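Local coordinates for putative nucleoprotein (Infectious salmon anemia virus, PDB 4EWC), which encapsidates the negative-strand viral RNA, shielding it from nucleases and forming the ribonucleoprotein that serves as template for transcription and replication, at residues S148-M153 with S255-C260; A157-F162 with S396-I401; Q273-G278 with N477-K482; A315-G320 with S337-K342; S357-S362 with Q369-T374. All blocks are in the same frame, centred on the assembly; numbering follows the deposited sequence.

Interaction 1: residues S148-M153 with S255-C260; sequences SLFIGM and SISNQC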
# COMPACT_ATOMS: atom_id res chain seq x y z
N SER A 148 -21.49 -12.52 23.21
CA SER A 148 -21.12 -11.66 24.35
C SER A 148 -21.48 -12.29 25.68
O SER A 148 -20.77 -12.10 26.67
CB SER A 148 -21.77 -10.27 24.25
OG SER A 148 -21.18 -9.51 23.22
N LEU A 149 -22.59 -13.01 25.71
CA LEU A 149 -23.01 -13.68 26.93
C LEU A 149 -22.01 -14.77 27.26
O LEU A 149 -21.49 -14.85 28.38
CB LEU A 149 -24.41 -14.27 26.77
CG LEU A 149 -24.94 -14.98 28.00
CD1 LEU A 149 -24.76 -14.07 29.20
CD2 LEU A 149 -26.39 -15.38 27.86
N PHE A 150 -21.74 -15.61 26.26
CA PHE A 150 -20.73 -16.65 26.34
C PHE A 150 -19.42 -16.12 26.88
O PHE A 150 -18.88 -16.67 27.84
CB PHE A 150 -20.51 -17.30 24.97
CG PHE A 150 -19.53 -18.44 24.98
CD1 PHE A 150 -18.16 -18.20 25.00
CD2 PHE A 150 -19.97 -19.74 24.94
CE1 PHE A 150 -17.27 -19.25 25.02
CE2 PHE A 150 -19.09 -20.79 24.96
CZ PHE A 150 -17.74 -20.55 25.00
N ILE A 151 -18.90 -15.06 26.27
CA ILE A 151 -17.63 -14.50 26.70
C ILE A 151 -17.71 -13.98 28.14
O ILE A 151 -16.90 -14.34 28.98
CB ILE A 151 -17.10 -13.42 25.74
CG1 ILE A 151 -16.69 -14.06 24.41
CG2 ILE A 151 -15.89 -12.72 26.36
CD1 ILE A 151 -16.55 -13.07 23.26
N GLY A 152 -18.71 -13.16 28.42
CA GLY A 152 -18.91 -12.65 29.77
C GLY A 152 -19.02 -13.68 30.88
O GLY A 152 -18.72 -13.37 32.04
N MSE A 153 -19.43 -14.91 30.55
CA MSE A 153 -19.57 -15.98 31.54
C MSE A 153 -18.38 -16.91 31.57
O MSE A 153 -17.98 -17.39 32.63
CB MSE A 153 -20.88 -16.77 31.35
CG MSE A 153 -22.10 -16.01 31.86
SE MSE A 153 -23.73 -17.05 31.66
CE MSE A 153 -23.36 -18.41 32.96
N SER A 255 -24.58 -26.83 21.55
CA SER A 255 -24.67 -26.33 20.18
C SER A 255 -24.20 -24.88 20.06
O SER A 255 -23.41 -24.55 19.17
CB SER A 255 -26.12 -26.47 19.67
OG SER A 255 -26.48 -25.47 18.73
N ILE A 256 -24.69 -24.04 20.95
CA ILE A 256 -24.37 -22.62 20.89
C ILE A 256 -22.93 -22.38 21.37
O ILE A 256 -22.19 -21.60 20.77
CB ILE A 256 -25.42 -21.80 21.66
CG1 ILE A 256 -26.80 -22.08 21.06
CG2 ILE A 256 -25.10 -20.32 21.61
CD1 ILE A 256 -27.92 -21.30 21.67
N SER A 257 -22.56 -23.08 22.44
CA SER A 257 -21.19 -23.06 22.92
C SER A 257 -20.25 -23.31 21.73
O SER A 257 -19.36 -22.52 21.45
CB SER A 257 -20.99 -24.12 24.01
OG SER A 257 -19.74 -23.93 24.70
N ASN A 258 -20.51 -24.38 20.99
CA ASN A 258 -19.73 -24.69 19.81
C ASN A 258 -19.71 -23.58 18.74
O ASN A 258 -18.68 -23.31 18.13
CB ASN A 258 -20.10 -26.05 19.24
CG ASN A 258 -19.80 -27.19 20.21
OD1 ASN A 258 -19.04 -27.00 21.16
ND2 ASN A 258 -20.39 -28.36 19.98
N GLN A 259 -20.83 -22.90 18.53
CA GLN A 259 -20.84 -21.77 17.61
C GLN A 259 -19.88 -20.67 18.07
O GLN A 259 -19.09 -20.15 17.28
CB GLN A 259 -22.25 -21.21 17.43
CG GLN A 259 -23.19 -22.13 16.71
CD GLN A 259 -24.60 -21.56 16.61
OE1 GLN A 259 -25.18 -21.17 17.62
NE2 GLN A 259 -25.15 -21.52 15.41
N CYS A 260 -19.96 -20.31 19.35
CA CYS A 260 -19.07 -19.34 19.96
C CYS A 260 -17.60 -19.75 19.91
O CYS A 260 -16.71 -18.94 19.61
CB CYS A 260 -19.49 -19.11 21.43
SG CYS A 260 -21.15 -18.36 21.66

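Interaction 2: residues A157-F162 with S396-I401; sequences ALTTFF and SLMMYI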
# COMPACT_ATOMS: atom_id res chain seq x y z
N ALA A 157 -14.43 -17.36 34.40
CA ALA A 157 -14.12 -18.72 34.84
C ALA A 157 -12.74 -19.15 34.40
O ALA A 157 -12.08 -19.93 35.09
CB ALA A 157 -15.16 -19.69 34.32
N LEU A 158 -12.30 -18.64 33.25
CA LEU A 158 -10.93 -18.87 32.82
C LEU A 158 -9.96 -18.07 33.68
O LEU A 158 -8.87 -18.54 33.98
CB LEU A 158 -10.74 -18.50 31.33
CG LEU A 158 -11.48 -19.30 30.28
CD1 LEU A 158 -11.27 -18.65 28.92
CD2 LEU A 158 -11.01 -20.76 30.28
N THR A 159 -10.36 -16.86 34.06
CA THR A 159 -9.49 -16.06 34.90
C THR A 159 -9.25 -16.81 36.21
O THR A 159 -8.10 -16.95 36.65
CB THR A 159 -10.05 -14.67 35.21
OG1 THR A 159 -9.88 -13.82 34.07
CG2 THR A 159 -9.30 -14.05 36.41
N THR A 160 -10.33 -17.32 36.79
CA THR A 160 -10.29 -18.03 38.05
C THR A 160 -9.51 -19.35 38.02
O THR A 160 -8.66 -19.62 38.89
CB THR A 160 -11.72 -18.27 38.57
OG1 THR A 160 -12.24 -17.04 39.08
CG2 THR A 160 -11.75 -19.35 39.64
N PHE A 161 -9.78 -20.16 37.01
CA PHE A 161 -9.06 -21.41 36.84
C PHE A 161 -7.56 -21.17 36.76
O PHE A 161 -6.79 -21.82 37.46
CB PHE A 161 -9.55 -22.16 35.61
CG PHE A 161 -8.99 -23.55 35.49
CD1 PHE A 161 -7.71 -23.76 34.98
CD2 PHE A 161 -9.72 -24.66 35.89
CE1 PHE A 161 -7.19 -25.03 34.87
CE2 PHE A 161 -9.20 -25.93 35.78
CZ PHE A 161 -7.93 -26.11 35.27
N PHE A 162 -7.15 -20.23 35.92
CA PHE A 162 -5.71 -20.06 35.67
C PHE A 162 -4.95 -19.28 36.73
O PHE A 162 -3.73 -19.15 36.65
CB PHE A 162 -5.46 -19.57 34.24
CG PHE A 162 -5.73 -20.62 33.21
CD1 PHE A 162 -4.73 -21.49 32.82
CD2 PHE A 162 -7.01 -20.78 32.68
CE1 PHE A 162 -4.99 -22.48 31.88
CE2 PHE A 162 -7.28 -21.78 31.76
CZ PHE A 162 -6.27 -22.62 31.35
N SER A 396 -6.17 -9.23 26.61
CA SER A 396 -6.84 -7.94 26.76
C SER A 396 -8.26 -8.15 27.26
O SER A 396 -8.71 -7.49 28.19
CB SER A 396 -6.86 -7.19 25.42
OG SER A 396 -5.54 -6.78 25.06
N LEU A 397 -8.94 -9.11 26.64
CA LEU A 397 -10.32 -9.42 26.97
C LEU A 397 -10.46 -9.91 28.42
O LEU A 397 -11.33 -9.45 29.16
CB LEU A 397 -10.85 -10.44 25.97
CG LEU A 397 -12.34 -10.69 25.71
CD1 LEU A 397 -13.15 -9.42 25.78
CD2 LEU A 397 -12.53 -11.34 24.34
N MSE A 398 -9.57 -10.80 28.84
CA MSE A 398 -9.57 -11.29 30.20
C MSE A 398 -9.31 -10.18 31.18
O MSE A 398 -10.00 -10.09 32.21
CB MSE A 398 -8.52 -12.38 30.33
CG MSE A 398 -9.06 -13.71 29.82
SE MSE A 398 -7.60 -15.01 29.60
CE MSE A 398 -7.92 -16.08 31.21
N MSE A 399 -8.33 -9.33 30.90
CA MSE A 399 -8.01 -8.19 31.77
C MSE A 399 -9.21 -7.25 31.91
O MSE A 399 -9.53 -6.80 33.01
CB MSE A 399 -6.83 -7.38 31.21
CG MSE A 399 -5.47 -7.94 31.50
SE MSE A 399 -4.06 -6.82 30.67
CE MSE A 399 -4.51 -5.10 31.51
N TYR A 400 -9.83 -6.94 30.79
CA TYR A 400 -10.89 -5.94 30.72
C TYR A 400 -12.05 -6.40 31.59
O TYR A 400 -12.58 -5.63 32.39
CB TYR A 400 -11.29 -5.72 29.27
CG TYR A 400 -12.40 -4.74 29.03
CD1 TYR A 400 -12.14 -3.38 28.89
CD2 TYR A 400 -13.72 -5.17 28.91
CE1 TYR A 400 -13.16 -2.48 28.66
CE2 TYR A 400 -14.74 -4.28 28.69
CZ TYR A 400 -14.46 -2.93 28.57
OH TYR A 400 -15.50 -2.04 28.35
N ILE A 401 -12.40 -7.69 31.48
CA ILE A 401 -13.39 -8.31 32.35
C ILE A 401 -12.93 -8.42 33.82
O ILE A 401 -13.72 -8.17 34.74
CB ILE A 401 -13.79 -9.68 31.83
CG1 ILE A 401 -14.31 -9.56 30.39
CG2 ILE A 401 -14.87 -10.30 32.71
CD1 ILE A 401 -14.55 -10.88 29.71
O HOH W 1 -11.73 -12.59 32.89

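Interaction 3: residues Q273-G278 with N477-K482; sequences QLFAPG and NTTKPK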
# COMPACT_ATOMS: atom_id res chain seq x y z
N GLN A 273 -2.10 -18.95 10.46
CA GLN A 273 -2.13 -18.94 9.00
C GLN A 273 -1.27 -17.82 8.45
O GLN A 273 -0.99 -17.79 7.26
CB GLN A 273 -3.56 -18.86 8.48
CG GLN A 273 -4.14 -20.20 8.21
CD GLN A 273 -5.53 -20.10 7.66
OE1 GLN A 273 -6.47 -19.82 8.40
NE2 GLN A 273 -5.67 -20.30 6.36
N LEU A 274 -0.87 -16.89 9.30
CA LEU A 274 0.15 -15.92 8.91
C LEU A 274 1.45 -16.68 8.66
O LEU A 274 2.14 -16.46 7.66
CB LEU A 274 0.33 -14.87 9.99
CG LEU A 274 1.38 -13.79 9.74
CD1 LEU A 274 1.26 -13.30 8.34
CD2 LEU A 274 1.17 -12.65 10.71
N PHE A 275 1.77 -17.61 9.55
CA PHE A 275 3.02 -18.35 9.44
C PHE A 275 2.95 -19.53 8.50
O PHE A 275 3.94 -19.85 7.84
CB PHE A 275 3.55 -18.76 10.82
CG PHE A 275 4.00 -17.59 11.63
CD1 PHE A 275 5.20 -16.98 11.35
CD2 PHE A 275 3.19 -17.06 12.63
CE1 PHE A 275 5.61 -15.89 12.06
CE2 PHE A 275 3.58 -15.97 13.34
CZ PHE A 275 4.81 -15.38 13.06
N ALA A 276 1.80 -20.18 8.43
CA ALA A 276 1.63 -21.28 7.47
C ALA A 276 0.23 -21.24 6.84
O ALA A 276 -0.67 -21.94 7.29
CB ALA A 276 1.92 -22.63 8.14
N PRO A 277 0.06 -20.40 5.80
CA PRO A 277 -1.20 -20.09 5.13
C PRO A 277 -1.97 -21.31 4.66
O PRO A 277 -3.20 -21.28 4.62
CB PRO A 277 -0.76 -19.30 3.89
CG PRO A 277 0.54 -18.79 4.21
CD PRO A 277 1.18 -19.66 5.22
N GLY A 278 -1.24 -22.35 4.28
CA GLY A 278 -1.85 -23.56 3.77
C GLY A 278 -1.50 -23.84 2.31
O GLY A 278 -2.15 -24.67 1.68
N ASN A 477 9.05 -18.06 12.92
CA ASN A 477 8.33 -19.12 12.21
C ASN A 477 7.04 -19.57 12.89
O ASN A 477 6.40 -20.51 12.46
CB ASN A 477 9.25 -20.30 12.01
CG ASN A 477 10.36 -19.99 11.05
OD1 ASN A 477 10.16 -19.18 10.13
ND2 ASN A 477 11.53 -20.60 11.25
N THR A 478 6.69 -18.91 13.98
CA THR A 478 5.56 -19.33 14.79
C THR A 478 5.29 -18.35 15.92
O THR A 478 6.18 -17.61 16.35
CB THR A 478 5.77 -20.74 15.39
OG1 THR A 478 4.59 -21.14 16.10
CG2 THR A 478 6.96 -20.75 16.31
N THR A 479 4.04 -18.37 16.38
CA THR A 479 3.59 -17.52 17.48
C THR A 479 3.89 -18.18 18.82
O THR A 479 3.92 -17.52 19.85
CB THR A 479 2.06 -17.25 17.37
OG1 THR A 479 1.38 -18.47 17.08
CG2 THR A 479 1.78 -16.29 16.24
N LYS A 480 4.15 -19.49 18.79
CA LYS A 480 4.28 -20.28 20.00
C LYS A 480 5.69 -20.36 20.60
O LYS A 480 6.65 -20.73 19.91
CB LYS A 480 3.75 -21.68 19.72
CG LYS A 480 2.34 -21.65 19.22
CD LYS A 480 1.90 -23.01 18.78
CE LYS A 480 0.69 -22.92 17.88
NZ LYS A 480 0.29 -24.29 17.48
N PRO A 481 5.83 -20.03 21.89
CA PRO A 481 7.14 -20.09 22.57
C PRO A 481 7.67 -21.51 22.59
O PRO A 481 6.90 -22.44 22.82
CB PRO A 481 6.82 -19.63 24.01
CG PRO A 481 5.50 -18.93 23.92
CD PRO A 481 4.75 -19.57 22.78
N LYS A 482 8.96 -21.70 22.37
CA LYS A 482 9.44 -23.06 22.11
C LYS A 482 10.07 -23.76 23.32
O LYS A 482 10.66 -24.82 23.16
CB LYS A 482 10.38 -23.09 20.89

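Interaction 4: residues A315-G320 with S337-K342; sequences ALDLMG and SIIQKK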
# COMPACT_ATOMS: atom_id res chain seq x y z
N ALA A 315 -12.50 -23.45 0.33
CA ALA A 315 -11.55 -24.47 -0.13
C ALA A 315 -11.77 -25.85 0.50
O ALA A 315 -11.46 -26.88 -0.09
CB ALA A 315 -10.11 -24.02 0.06
N LEU A 316 -12.29 -25.85 1.72
CA LEU A 316 -12.54 -27.10 2.42
C LEU A 316 -13.59 -27.93 1.71
O LEU A 316 -13.43 -29.14 1.56
CB LEU A 316 -12.99 -26.82 3.86
CG LEU A 316 -11.96 -26.17 4.80
CD1 LEU A 316 -12.58 -26.00 6.16
CD2 LEU A 316 -10.68 -26.99 4.89
N ASP A 317 -14.66 -27.27 1.26
CA ASP A 317 -15.76 -27.96 0.57
C ASP A 317 -15.33 -28.41 -0.82
O ASP A 317 -15.74 -29.46 -1.26
CB ASP A 317 -16.96 -27.04 0.39
CG ASP A 317 -17.57 -26.60 1.70
OD1 ASP A 317 -17.58 -27.39 2.67
OD2 ASP A 317 -18.03 -25.45 1.75
N LEU A 318 -14.52 -27.60 -1.49
CA LEU A 318 -14.18 -27.85 -2.87
C LEU A 318 -13.24 -29.03 -2.95
O LEU A 318 -13.33 -29.86 -3.85
CB LEU A 318 -13.54 -26.62 -3.52
CG LEU A 318 -14.33 -25.30 -3.49
CD1 LEU A 318 -13.48 -24.15 -3.98
CD2 LEU A 318 -15.59 -25.42 -4.30
N MSE A 319 -12.32 -29.08 -1.99
CA MSE A 319 -11.34 -30.15 -1.94
C MSE A 319 -12.07 -31.44 -1.64
O MSE A 319 -11.72 -32.51 -2.15
CB MSE A 319 -10.32 -29.88 -0.85
CG MSE A 319 -9.27 -28.85 -1.17
SE MSE A 319 -8.31 -28.44 0.48
CE MSE A 319 -8.11 -30.28 1.10
N GLY A 320 -13.08 -31.33 -0.78
CA GLY A 320 -13.92 -32.47 -0.46
C GLY A 320 -14.62 -32.98 -1.71
O GLY A 320 -14.76 -34.19 -1.91
N SER A 337 -23.62 -34.25 -3.63
CA SER A 337 -24.80 -33.37 -3.67
C SER A 337 -24.96 -32.52 -2.40
O SER A 337 -25.50 -31.42 -2.44
CB SER A 337 -26.07 -34.20 -3.90
OG SER A 337 -25.98 -34.94 -5.10
N ILE A 338 -24.49 -33.05 -1.28
CA ILE A 338 -24.62 -32.35 -0.01
C ILE A 338 -23.63 -31.21 0.05
O ILE A 338 -23.96 -30.12 0.54
CB ILE A 338 -24.32 -33.28 1.15
CG1 ILE A 338 -25.31 -34.43 1.16
CG2 ILE A 338 -24.35 -32.50 2.47
CD1 ILE A 338 -25.01 -35.47 2.20
N ILE A 339 -22.42 -31.47 -0.43
CA ILE A 339 -21.38 -30.49 -0.41
C ILE A 339 -21.69 -29.44 -1.45
O ILE A 339 -21.50 -28.24 -1.22
CB ILE A 339 -20.00 -31.10 -0.69
CG1 ILE A 339 -19.71 -32.26 0.26
CG2 ILE A 339 -18.91 -30.05 -0.56
CD1 ILE A 339 -18.26 -32.75 0.19
N GLN A 340 -22.21 -29.90 -2.58
CA GLN A 340 -22.56 -29.01 -3.68
C GLN A 340 -23.59 -27.99 -3.25
O GLN A 340 -23.50 -26.81 -3.58
CB GLN A 340 -23.12 -29.80 -4.84
CG GLN A 340 -23.00 -29.05 -6.15
CD GLN A 340 -23.50 -29.83 -7.33
OE1 GLN A 340 -24.22 -30.82 -7.18
NE2 GLN A 340 -23.14 -29.38 -8.53
N LYS A 341 -24.58 -28.47 -2.50
CA LYS A 341 -25.65 -27.64 -2.00
C LYS A 341 -25.10 -26.61 -1.03
O LYS A 341 -25.50 -25.45 -1.03
CB LYS A 341 -26.70 -28.53 -1.31
CG LYS A 341 -27.68 -27.79 -0.38
CD LYS A 341 -28.31 -28.74 0.64
CE LYS A 341 -27.25 -29.57 1.39
NZ LYS A 341 -26.34 -28.76 2.25
N LYS A 342 -24.15 -27.02 -0.20
CA LYS A 342 -23.52 -26.10 0.73
C LYS A 342 -22.75 -25.03 -0.01
O LYS A 342 -22.89 -23.84 0.30
CB LYS A 342 -22.61 -26.83 1.70
CG LYS A 342 -23.36 -27.61 2.74
CD LYS A 342 -22.42 -28.42 3.58
CE LYS A 342 -23.18 -29.29 4.56
NZ LYS A 342 -22.23 -30.08 5.39

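Interaction 5: residues S357-S362 with Q369-T374; sequences SALKIS and QRIMDT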
# COMPACT_ATOMS: atom_id res chain seq x y z
N SER A 357 -23.36 -25.47 -9.72
CA SER A 357 -24.28 -26.54 -10.10
C SER A 357 -23.77 -27.27 -11.33
O SER A 357 -24.04 -28.46 -11.50
CB SER A 357 -25.67 -25.99 -10.38
OG SER A 357 -26.31 -25.58 -9.18
N ALA A 358 -23.05 -26.55 -12.18
CA ALA A 358 -22.46 -27.13 -13.36
C ALA A 358 -21.48 -28.28 -13.07
O ALA A 358 -21.22 -29.11 -13.93
CB ALA A 358 -21.78 -26.04 -14.18
N LEU A 359 -20.94 -28.34 -11.86
CA LEU A 359 -20.06 -29.47 -11.51
C LEU A 359 -20.86 -30.74 -11.29
O LEU A 359 -21.78 -30.79 -10.47
CB LEU A 359 -19.24 -29.20 -10.26
CG LEU A 359 -18.21 -28.09 -10.36
CD1 LEU A 359 -17.90 -27.60 -8.97
CD2 LEU A 359 -16.95 -28.58 -11.06
N LYS A 360 -20.50 -31.78 -12.04
CA LYS A 360 -21.21 -33.04 -11.95
C LYS A 360 -20.26 -34.21 -11.82
O LYS A 360 -19.22 -34.27 -12.50
CB LYS A 360 -22.14 -33.20 -13.14
CG LYS A 360 -23.41 -32.40 -12.98
CD LYS A 360 -24.03 -32.03 -14.31
CE LYS A 360 -25.33 -31.29 -14.07
NZ LYS A 360 -25.85 -30.69 -15.31
N ILE A 361 -20.62 -35.14 -10.95
CA ILE A 361 -19.80 -36.32 -10.66
C ILE A 361 -19.57 -37.18 -11.91
O ILE A 361 -18.70 -38.04 -11.93
CB ILE A 361 -20.45 -37.18 -9.56
CG1 ILE A 361 -19.43 -38.10 -8.91
CG2 ILE A 361 -21.62 -37.96 -10.13
CD1 ILE A 361 -18.41 -37.39 -8.04
N SER A 362 -20.36 -36.93 -12.94
CA SER A 362 -20.25 -37.67 -14.19
C SER A 362 -19.64 -36.82 -15.31
O SER A 362 -20.21 -36.71 -16.39
CB SER A 362 -21.63 -38.17 -14.63
OG SER A 362 -22.57 -37.11 -14.60
N GLN A 369 -12.31 -30.18 -14.09
CA GLN A 369 -11.24 -29.33 -13.60
C GLN A 369 -11.41 -27.93 -14.18
O GLN A 369 -11.21 -26.95 -13.46
CB GLN A 369 -9.85 -29.90 -13.95
N ARG A 370 -11.79 -27.82 -15.45
CA ARG A 370 -12.03 -26.49 -16.04
C ARG A 370 -13.11 -25.73 -15.26
O ARG A 370 -12.93 -24.57 -14.89
CB ARG A 370 -12.41 -26.58 -17.52
N ILE A 371 -14.21 -26.41 -14.97
CA ILE A 371 -15.28 -25.80 -14.21
C ILE A 371 -14.83 -25.50 -12.79
O ILE A 371 -15.02 -24.38 -12.30
CB ILE A 371 -16.55 -26.67 -14.17
CG1 ILE A 371 -17.01 -26.98 -15.60
CG2 ILE A 371 -17.65 -25.96 -13.41
CD1 ILE A 371 -18.26 -27.84 -15.67
N MSE A 372 -14.22 -26.48 -12.13
CA MSE A 372 -13.75 -26.31 -10.77
C MSE A 372 -12.79 -25.12 -10.68
O MSE A 372 -12.93 -24.28 -9.81
CB MSE A 372 -13.06 -27.58 -10.29
CG MSE A 372 -12.35 -27.44 -8.97
SE MSE A 372 -13.62 -27.22 -7.49
CE MSE A 372 -14.27 -29.08 -7.39
N ASP A 373 -11.84 -25.06 -11.59
CA ASP A 373 -10.88 -23.98 -11.63
C ASP A 373 -11.54 -22.64 -11.84
O ASP A 373 -11.21 -21.67 -11.15
CB ASP A 373 -9.85 -24.20 -12.75
CG ASP A 373 -8.80 -25.22 -12.37
OD1 ASP A 373 -8.78 -25.62 -11.18
OD2 ASP A 373 -8.03 -25.64 -13.26
N THR A 374 -12.46 -22.58 -12.80
CA THR A 374 -13.23 -21.38 -13.05
C THR A 374 -13.90 -20.94 -11.75
O THR A 374 -13.83 -19.78 -11.37
CB THR A 374 -14.33 -21.62 -14.10
OG1 THR A 374 -13.78 -22.27 -15.25
CG2 THR A 374 -14.98 -20.30 -14.51

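Interaction 1: residues S148-M153 with S255-C260
F150 and C260 meet through a CH-pi contact: the cysteine CB sits 3.7 Å from the centroid of the phenylalanine ring (CG to CZ), 16° off the ring normal, so it lies over the face, displaced somewhat toward the rim on the side of CG and CD2. With CG anti to the backbone N (chi1 -178°), the ring extends straight off its helix toward the facing one. The second kind of contact involves sulfur. C260 SG stands 4.3 Å from the same ring centroid but 41° off the normal, an oblique sulfur-aromatic approach, and it also packs against F150 CB at 3.5 Å. The cysteine thus covers the root of the ring with both of its side-chain atoms, CB over the face and SG nearer the CB-CG bond. This is helix-to-helix packing within the alpha-helical body of the nucleoprotein, joining helix 142-162 to helix 253-269; the CA atoms of F150 and C260 are 7.1 Å apart, and all three touching residues are buried. M261 and I264 of helix 253-269 also touch F150, and Y243 packs on it from a loop. The polar contribution comes at the ring's edge. S257 OG lies in the ring plane, 3.2 Å from F150 CE2, one helical turn before C260. That hydroxyl also has a weak hydrogen bond with R237 NH1, an arginine of a probable nuclear localization signal.

Interaction 2: residues A157-F162 with S396-I401
The selenomethionine M398 reaches L158 and T159 because its chain is extended through chi2 (167°) and then bends at chi3 (103°), which swings CE toward the opposing helix. CE ends up 3.7 Å from L158 CB and 3.8 Å from T159 N, so the methyl lies against the start of one side chain and the backbone of the next residue. T159 turns OG1 beside its own backbone N (chi1 -77°), and that hydroxyl passes alongside M398 in the reverse direction, OG1 lying 4.1 Å from CE. This is long-range helix-helix packing that brings helix 142-162 against helix 394-402, in the C-terminal orthomyxovirus nucleoprotein family region. I180 and F155 also touch M398, so its side chain lies between helices 142-162 and 174-188. A water donates a hydrogen bond of 3.1 Å to M398 O and lies 2.5 Å from T159 OG1, a separation so short that its exact length is doubtful. T159 OG1 has a further weak hydrogen bond with F155 O. No direct hydrogen bond crosses between the segments: their direct contact is made mainly by the selenomethionine methyl, through van der Waals packing, with the polar link relayed through solvent.

Interaction 3: residues Q273-G278 with N477-K482
F275 lays its ring against the backbone joining N477 to T478, and this is the tight part of the contact. T478 N sits 3.6 Å above the ring plane, offset toward the rim, while the N477 carbonyl carbon C approaches CD1 obliquely at 3.5 Å. The face of the ring therefore packs on a peptide group. At its edge, near the plane, T479 CG2 meets F275 CE2 at 3.4 Å; with T479 CG2 anti to the carbonyl carbon, the methyl is turned to the ring. C444 of helix 438-449 touches both F275 and T479. The outer side is looser. N477 and T478 direct their CB atoms away from segment 273-278, and N477, A276 and K480 are exposed. On this side T478 OG1 accepts from K480 N at 3.2 Å, with an N-H...O angle of 173°, forming an ST turn. Separately, a local bond from Q273 NE2 to P277 O, 3.2 Å long, closes the turn after the short helix 272-275. P277 in turn packs on W514 of the second subunit. K480, P481 and K482 belong to a probable nuclear localization signal, and K480 NZ lies close to R182 NH1, which probably makes this surface locally positive. Because the aromatic packing uses the peptide N477-T478 and a threonine methyl, it probably helps set the course of the chain leading into the basic motif; K480 takes no part in the contact.

Interaction 4: residues A315-G320 with S337-K342
Helices 315-326 and 334-346 run in roughly opposite directions and come nearest at D317 and I339, whose CA atoms are 6.2 Å apart. They form a helical hairpin within the helical-bundle region of the nucleoprotein, linked by a short connection that is partly disordered. I339 carries the contact, and its two branches do different work. CG2, anti to the backbone N, is set against D317, 3.3 Å from the carbonyl O and 3.7 Å from CB. The other branch runs on to CD1, with CG1 anti to the carbonyl carbon (chi1 -54°), and ends 4.1 Å from G320 C, one turn further along the first helix. Having no side chain, G320 offers bare backbone to that methyl. D317 contributes its CB to the apolar interface although its carboxylate is polar. That group has a long, weak ion pair from OD2 to R346 NH1, and A118 also packs on the aspartate. K342 points its CB toward the first helix, but the chain then turns off, and NZ is hydrogen-bonded to A118 O; nearby positive charge may still favour the ionised carboxylate. On another side of helix 315-326, L318 packs on M372, L375 and C376 of helix 369-381, so the hairpin is built into the bundle rather than standing alone. The two opposite charges across the hairpin do not meet: D317 OD1 and K342 NZ remain 6.0 Å apart.

Interaction 5: residues S357-S362 with Q369-T374
L359 and I371 lie alongside each other, pointing in opposite senses, with L359 CD2 3.6 Å from I371 CG2. The same leucine methyl reaches the backbone of the next residue, 3.6 Å from M372 N, and lies 4.1 Å from M372 CB, so one branch of L359 rests on the start of helix 369-381. I371 uses its other arm as well: CG1 opposite the carbonyl carbon and an extended chi2 (180°) carry CD1 to 3.7 Å from A358 O. The alanine adds its own methyl, CB standing 4.2 Å from I371 CG2. Further out, L359 also packs on M321, which joins this turn to helix 315-326 of the helical-bundle region. S357 OG, near the end of helix 350-358, is hydrogen-bonded to R344 NE, while beyond L359 the chain leaves in a loop where K360 N has a weak hydrogen bond with D363 OD2. T374 packs on L537 of the second subunit. No hydrogen bond joins the two segments; the contact is therefore aliphatic van der Waals packing, without the directional constraint of a hydrogen bond.

Interactions 1 and 2 share helix 142-162 and touch: I151 CG2 lies 4.1 Å from both I401 CD1 and L397 CG, and helices 253-269 and 394-402 both pack on that helix. Interactions 4 and 5 form a second pair, their centres 12 Å apart, inside the helical-bundle region; Q340 NE2 approaches L359 O at 2.8 Å, and L318 O meets M372 CE at 3.7 Å. The centres of interactions 2 and 5 are 48 Å apart, on opposite sides of the chain's centre. Interaction 3 lies between, about 7 Å from interaction 4 by nearest atoms. Interaction 3 holds part of a probable nuclear localization signal; S257 of interaction 1 is weakly bonded to R237 of another.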